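Local coordinates for protein extracellular ligand-binding receptor (Verminephrobacter eiseniae, PDB 4M88) that probably binds an amino acid or a related small solute outside the cytoplasm for uptake by an ABC transporter, at residues A[207-219]-A[229-242]. Sequence-based numbering, arbitrary orientation.
Sequences PPPFIVAGIAALR and VLSYVSAAQIVKVV
Val212 CG1 meets Val241 CG2 at 3.6 Å, helix against helix, while the other methyl of Val212, CG2, leans on Val233 CG1 in the loop before helix 235-242. Ile211, on the same face of helix 208-219, also forks. Its CG2, anti to the backbone N, drops between Val229 CG1 at 3.5 Å and Val233 CG1 at 3.6 Å; its CD1, at the end of the other branch, reaches Tyr232 CB at 3.6 Å, lying near the ring plane at the edge. With an alanine here, Val229 CG1 and Tyr232 CB would probably lose their shared neighbour, opening a gap between helix 208-219 and the strand end and loop. One turn on, Ile215 sends CD1 to Ile238 CD1 at 3.8 Å, the two side chains meeting nearly at right angles. Ala216 is small enough for Val242 CG1 to come within 3.6 Å of its CA. The second helix starts with a capping box, Gln237 N bonding to Ser234 OG and Ser234 N to Gln237 OE1. Beyond the contact, Tyr232 OH hydrogen-bonds to Asp125 and Gly106. The axes of segments 208-219 and 235-242 cross at -41° and come within 9.8 Å, as neighbouring helices on one face of the mixed sheet, over its parallel strands, joined through strand 227-229 in the alpha-beta-alpha sandwich of a periplasmic binding protein lobe.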
loop_
_atom_site.group_PDB
_atom_site.type_symbol
_atom_site.label_atom_id
_atom_site.label_comp_id
_atom_site.label_asym_id
_atom_site.label_seq_id
_atom_site.Cartn_x
_atom_site.Cartn_y
_atom_site.Cartn_z
ATOM N N PRO A 207 2.166 -8.815 -5.823
ATOM C CA PRO A 207 1.086 -7.880 -6.142
ATOM C C PRO A 207 -0.229 -8.477 -5.683
ATOM O O PRO A 207 -0.329 -9.702 -5.561
ATOM C CB PRO A 207 1.123 -7.804 -7.672
ATOM C CG PRO A 207 2.504 -8.239 -8.048
ATOM C CD PRO A 207 2.893 -9.260 -7.023
ATOM N N PRO A 208 -1.233 -7.626 -5.433
ATOM C CA PRO A 208 -2.535 -8.070 -4.937
ATOM C C PRO A 208 -3.155 -9.315 -5.601
ATOM O O PRO A 208 -3.602 -10.192 -4.860
ATOM C CB PRO A 208 -3.416 -6.838 -5.136
ATOM C CG PRO A 208 -2.485 -5.707 -4.956
ATOM C CD PRO A 208 -1.168 -6.159 -5.551
ATOM N N PRO A 209 -3.193 -9.404 -6.950
ATOM C CA PRO A 209 -3.837 -10.618 -7.478
ATOM C C PRO A 209 -3.032 -11.895 -7.180
ATOM O O PRO A 209 -3.623 -12.972 -7.069
ATOM C CB PRO A 209 -3.911 -10.360 -8.988
ATOM C CG PRO A 209 -2.812 -9.373 -9.268
ATOM C CD PRO A 209 -2.697 -8.521 -8.025
ATOM N N PHE A 210 -1.715 -11.765 -7.046
ATOM C CA PHE A 210 -0.864 -12.895 -6.690
ATOM C C PHE A 210 -1.119 -13.339 -5.253
ATOM O O PHE A 210 -1.078 -14.524 -4.945
ATOM C CB PHE A 210 0.614 -12.530 -6.872
ATOM C CG PHE A 210 1.562 -13.648 -6.529
ATOM C CD1 PHE A 210 1.970 -14.550 -7.504
ATOM C CD2 PHE A 210 2.069 -13.780 -5.237
ATOM C CE1 PHE A 210 2.851 -15.580 -7.192
ATOM C CE2 PHE A 210 2.948 -14.813 -4.913
ATOM C CZ PHE A 210 3.343 -15.712 -5.890
ATOM N N ILE A 211 -1.367 -12.391 -4.362
ATOM C CA ILE A 211 -1.652 -12.752 -2.977
ATOM C C ILE A 211 -2.942 -13.570 -2.902
ATOM O O ILE A 211 -2.984 -14.629 -2.270
ATOM C CB ILE A 211 -1.767 -11.508 -2.101
ATOM C CG1 ILE A 211 -0.412 -10.802 -2.035
ATOM C CG2 ILE A 211 -2.226 -11.884 -0.704
ATOM C CD1 ILE A 211 -0.511 -9.377 -1.532
ATOM N N VAL A 212 -3.985 -13.089 -3.563
ATOM C CA VAL A 212 -5.261 -13.799 -3.554
ATOM C C VAL A 212 -5.132 -15.187 -4.190
ATOM O O VAL A 212 -5.577 -16.196 -3.627
ATOM C CB VAL A 212 -6.355 -12.984 -4.252
ATOM C CG1 VAL A 212 -7.654 -13.761 -4.256
ATOM C CG2 VAL A 212 -6.553 -11.645 -3.539
ATOM N N ALA A 213 -4.515 -15.240 -5.360
ATOM C CA ALA A 213 -4.323 -16.509 -6.053
ATOM C C ALA A 213 -3.442 -17.451 -5.244
ATOM O O ALA A 213 -3.676 -18.661 -5.243
ATOM C CB ALA A 213 -3.725 -16.284 -7.421
ATOM N N GLY A 214 -2.434 -16.898 -4.556
ATOM C CA GLY A 214 -1.517 -17.705 -3.771
ATOM C C GLY A 214 -2.197 -18.307 -2.559
ATOM O O GLY A 214 -1.975 -19.471 -2.220
ATOM N N ILE A 215 -3.029 -17.517 -1.901
ATOM C CA ILE A 215 -3.803 -18.039 -0.783
ATOM C C ILE A 215 -4.688 -19.186 -1.254
ATOM O O ILE A 215 -4.738 -20.239 -0.620
ATOM C CB ILE A 215 -4.663 -16.949 -0.131
ATOM C CG1 ILE A 215 -3.771 -15.899 0.533
ATOM C CG2 ILE A 215 -5.607 -17.565 0.898
ATOM C CD1 ILE A 215 -4.533 -14.673 1.049
ATOM N N ALA A 216 -5.384 -18.996 -2.369
ATOM C CA ALA A 216 -6.303 -20.025 -2.841
ATOM C C ALA A 216 -5.543 -21.296 -3.182
ATOM O O ALA A 216 -6.003 -22.398 -2.878
ATOM C CB ALA A 216 -7.090 -19.538 -4.032
ATOM N N ALA A 217 -4.379 -21.141 -3.808
ATOM C CA ALA A 217 -3.567 -22.290 -4.191
ATOM C C ALA A 217 -3.063 -23.042 -2.963
ATOM O O ALA A 217 -3.065 -24.282 -2.937
ATOM C CB ALA A 217 -2.405 -21.850 -5.060
ATOM N N LEU A 218 -2.619 -22.297 -1.955
ATOM C CA LEU A 218 -2.172 -22.911 -0.709
ATOM C C LEU A 218 -3.305 -23.690 -0.020
ATOM O O LEU A 218 -3.111 -24.841 0.368
ATOM C CB LEU A 218 -1.552 -21.868 0.228
ATOM C CG LEU A 218 -0.190 -21.308 -0.192
ATOM C CD1 LEU A 218 0.159 -20.066 0.618
ATOM C CD2 LEU A 218 0.920 -22.369 -0.053
ATOM N N ARG A 219 -4.482 -23.082 0.112
ATOM C CA ARG A 219 -5.619 -23.766 0.732
ATOM C C ARG A 219 -5.991 -25.030 -0.047
ATOM O O ARG A 219 -6.263 -26.079 0.543
ATOM C CB ARG A 219 -6.843 -22.843 0.847
ATOM C CG ARG A 219 -6.703 -21.693 1.825
ATOM C CD ARG A 219 -6.042 -22.098 3.121
ATOM N NE ARG A 219 -6.217 -21.070 4.146
ATOM C CZ ARG A 219 -5.445 -20.938 5.227
ATOM N NH1 ARG A 219 -4.419 -21.764 5.438
ATOM N NH2 ARG A 219 -5.702 -19.977 6.106
ATOM N N VAL A 229 0.077 -12.027 5.124
ATOM C CA VAL A 229 0.222 -11.204 3.934
ATOM C C VAL A 229 0.446 -9.765 4.342
ATOM O O VAL A 229 0.104 -9.370 5.458
ATOM C CB VAL A 229 -1.023 -11.279 3.019
ATOM C CG1 VAL A 229 -1.301 -12.714 2.612
ATOM C CG2 VAL A 229 -2.232 -10.672 3.712
ATOM N N LEU A 230 1.027 -8.980 3.438
ATOM C CA LEU A 230 1.285 -7.572 3.704
ATOM C C LEU A 230 0.083 -6.723 3.305
ATOM O O LEU A 230 -0.959 -7.257 2.916
ATOM C CB LEU A 230 2.538 -7.116 2.951
ATOM C CG LEU A 230 3.794 -7.949 3.213
ATOM C CD1 LEU A 230 4.995 -7.369 2.459
ATOM C CD2 LEU A 230 4.081 -8.007 4.696
ATOM N N SER A 231 0.240 -5.403 3.395
ATOM C CA SER A 231 -0.867 -4.465 3.206
ATOM C C SER A 231 -1.353 -4.332 1.761
ATOM O O SER A 231 -1.388 -3.220 1.232
ATOM C CB SER A 231 -0.461 -3.079 3.702
ATOM O OG SER A 231 -0.351 -3.050 5.106
ATOM N N TYR A 232 -1.757 -5.436 1.132
ATOM C CA TYR A 232 -2.138 -5.369 -0.292
ATOM C C TYR A 232 -3.452 -6.036 -0.690
ATOM O O TYR A 232 -3.824 -6.030 -1.868
ATOM C CB TYR A 232 -0.990 -5.879 -1.161
ATOM C CG TYR A 232 0.244 -5.056 -0.919
ATOM C CD1 TYR A 232 0.268 -3.715 -1.267
ATOM C CD2 TYR A 232 1.354 -5.595 -0.282
ATOM C CE1 TYR A 232 1.376 -2.932 -1.018
ATOM C CE2 TYR A 232 2.476 -4.818 -0.033
ATOM C CZ TYR A 232 2.476 -3.491 -0.399
ATOM O OH TYR A 232 3.585 -2.716 -0.151
ATOM N N VAL A 233 -4.150 -6.607 0.282
ATOM C CA VAL A 233 -5.439 -7.240 0.013
ATOM C C VAL A 233 -6.410 -6.901 1.135
ATOM O O VAL A 233 -5.981 -6.549 2.238
ATOM C CB VAL A 233 -5.311 -8.775 -0.106
ATOM C CG1 VAL A 233 -4.522 -9.150 -1.335
ATOM C CG2 VAL A 233 -4.671 -9.358 1.140
ATOM N N SER A 234 -7.711 -6.985 0.852
ATOM C CA SER A 234 -8.732 -6.820 1.885
ATOM C C SER A 234 -9.201 -8.207 2.298
ATOM O O SER A 234 -9.072 -9.161 1.531
ATOM C CB SER A 234 -9.919 -5.991 1.379
ATOM O OG SER A 234 -10.682 -6.709 0.418
ATOM N N ALA A 235 -9.718 -8.335 3.515
ATOM C CA ALA A 235 -10.281 -9.616 3.944
ATOM C C ALA A 235 -11.425 -10.014 3.025
ATOM O O ALA A 235 -11.639 -11.199 2.747
ATOM C CB ALA A 235 -10.756 -9.536 5.380
ATOM N N ALA A 236 -12.166 -9.022 2.549
ATOM C CA ALA A 236 -13.297 -9.291 1.671
ATOM C C ALA A 236 -12.860 -10.018 0.395
ATOM O O ALA A 236 -13.563 -10.908 -0.079
ATOM C CB ALA A 236 -14.015 -7.990 1.319
ATOM N N GLN A 237 -11.726 -9.607 -0.176
ATOM C CA GLN A 237 -11.232 -10.205 -1.421
ATOM C C GLN A 237 -10.853 -11.657 -1.183
ATOM O O GLN A 237 -11.042 -12.519 -2.054
ATOM C CB GLN A 237 -10.018 -9.441 -1.969
ATOM C CG GLN A 237 -10.331 -8.043 -2.504
ATOM C CD GLN A 237 -9.081 -7.257 -2.897
ATOM O OE1 GLN A 237 -8.043 -7.321 -2.222
ATOM N NE2 GLN A 237 -9.178 -6.507 -3.997
ATOM N N ILE A 238 -10.308 -11.924 0.001
ATOM C CA ILE A 238 -9.905 -13.285 0.354
ATOM C C ILE A 238 -11.135 -14.178 0.558
ATOM O O ILE A 238 -11.191 -15.285 0.033
ATOM C CB ILE A 238 -8.989 -13.297 1.588
ATOM C CG1 ILE A 238 -7.757 -12.424 1.329
ATOM C CG2 ILE A 238 -8.589 -14.735 1.944
ATOM C CD1 ILE A 238 -6.901 -12.195 2.577
ATOM N N VAL A 239 -12.145 -13.679 1.275
ATOM C CA VAL A 239 -13.370 -14.446 1.507
ATOM C C VAL A 239 -14.153 -14.714 0.214
ATOM O O VAL A 239 -14.751 -15.779 0.044
ATOM C CB VAL A 239 -14.272 -13.758 2.553
ATOM C CG1 VAL A 239 -15.585 -14.525 2.726
ATOM C CG2 VAL A 239 -13.538 -13.647 3.876
ATOM N N LYS A 240 -14.130 -13.750 -0.702
ATOM C CA LYS A 240 -14.778 -13.903 -2.002
ATOM C C LYS A 240 -14.298 -15.178 -2.695
ATOM O O LYS A 240 -15.088 -15.909 -3.301
ATOM C CB LYS A 240 -14.476 -12.676 -2.883
ATOM C CG LYS A 240 -15.353 -12.574 -4.119
ATOM C CD LYS A 240 -16.790 -12.302 -3.706
ATOM C CE LYS A 240 -17.791 -12.737 -4.765
ATOM N NZ LYS A 240 -19.178 -12.761 -4.217
ATOM N N VAL A 241 -13.002 -15.458 -2.574
ATOM C CA VAL A 241 -12.396 -16.575 -3.293
ATOM C C VAL A 241 -12.417 -17.897 -2.512
ATOM O O VAL A 241 -12.898 -18.906 -3.029
ATOM C CB VAL A 241 -10.962 -16.235 -3.763
ATOM C CG1 VAL A 241 -10.377 -17.396 -4.557
ATOM C CG2 VAL A 241 -10.979 -14.975 -4.618
ATOM N N VAL A 242 -11.920 -17.890 -1.273
ATOM C CA VAL A 242 -11.813 -19.138 -0.506
ATOM C C VAL A 242 -12.849 -19.301 0.614
ATOM O O VAL A 242 -12.838 -20.305 1.330
ATOM C CB VAL A 242 -10.392 -19.330 0.093
ATOM C CG1 VAL A 242 -9.348 -19.440 -1.015
ATOM C CG2 VAL A 242 -10.037 -18.188 1.043
#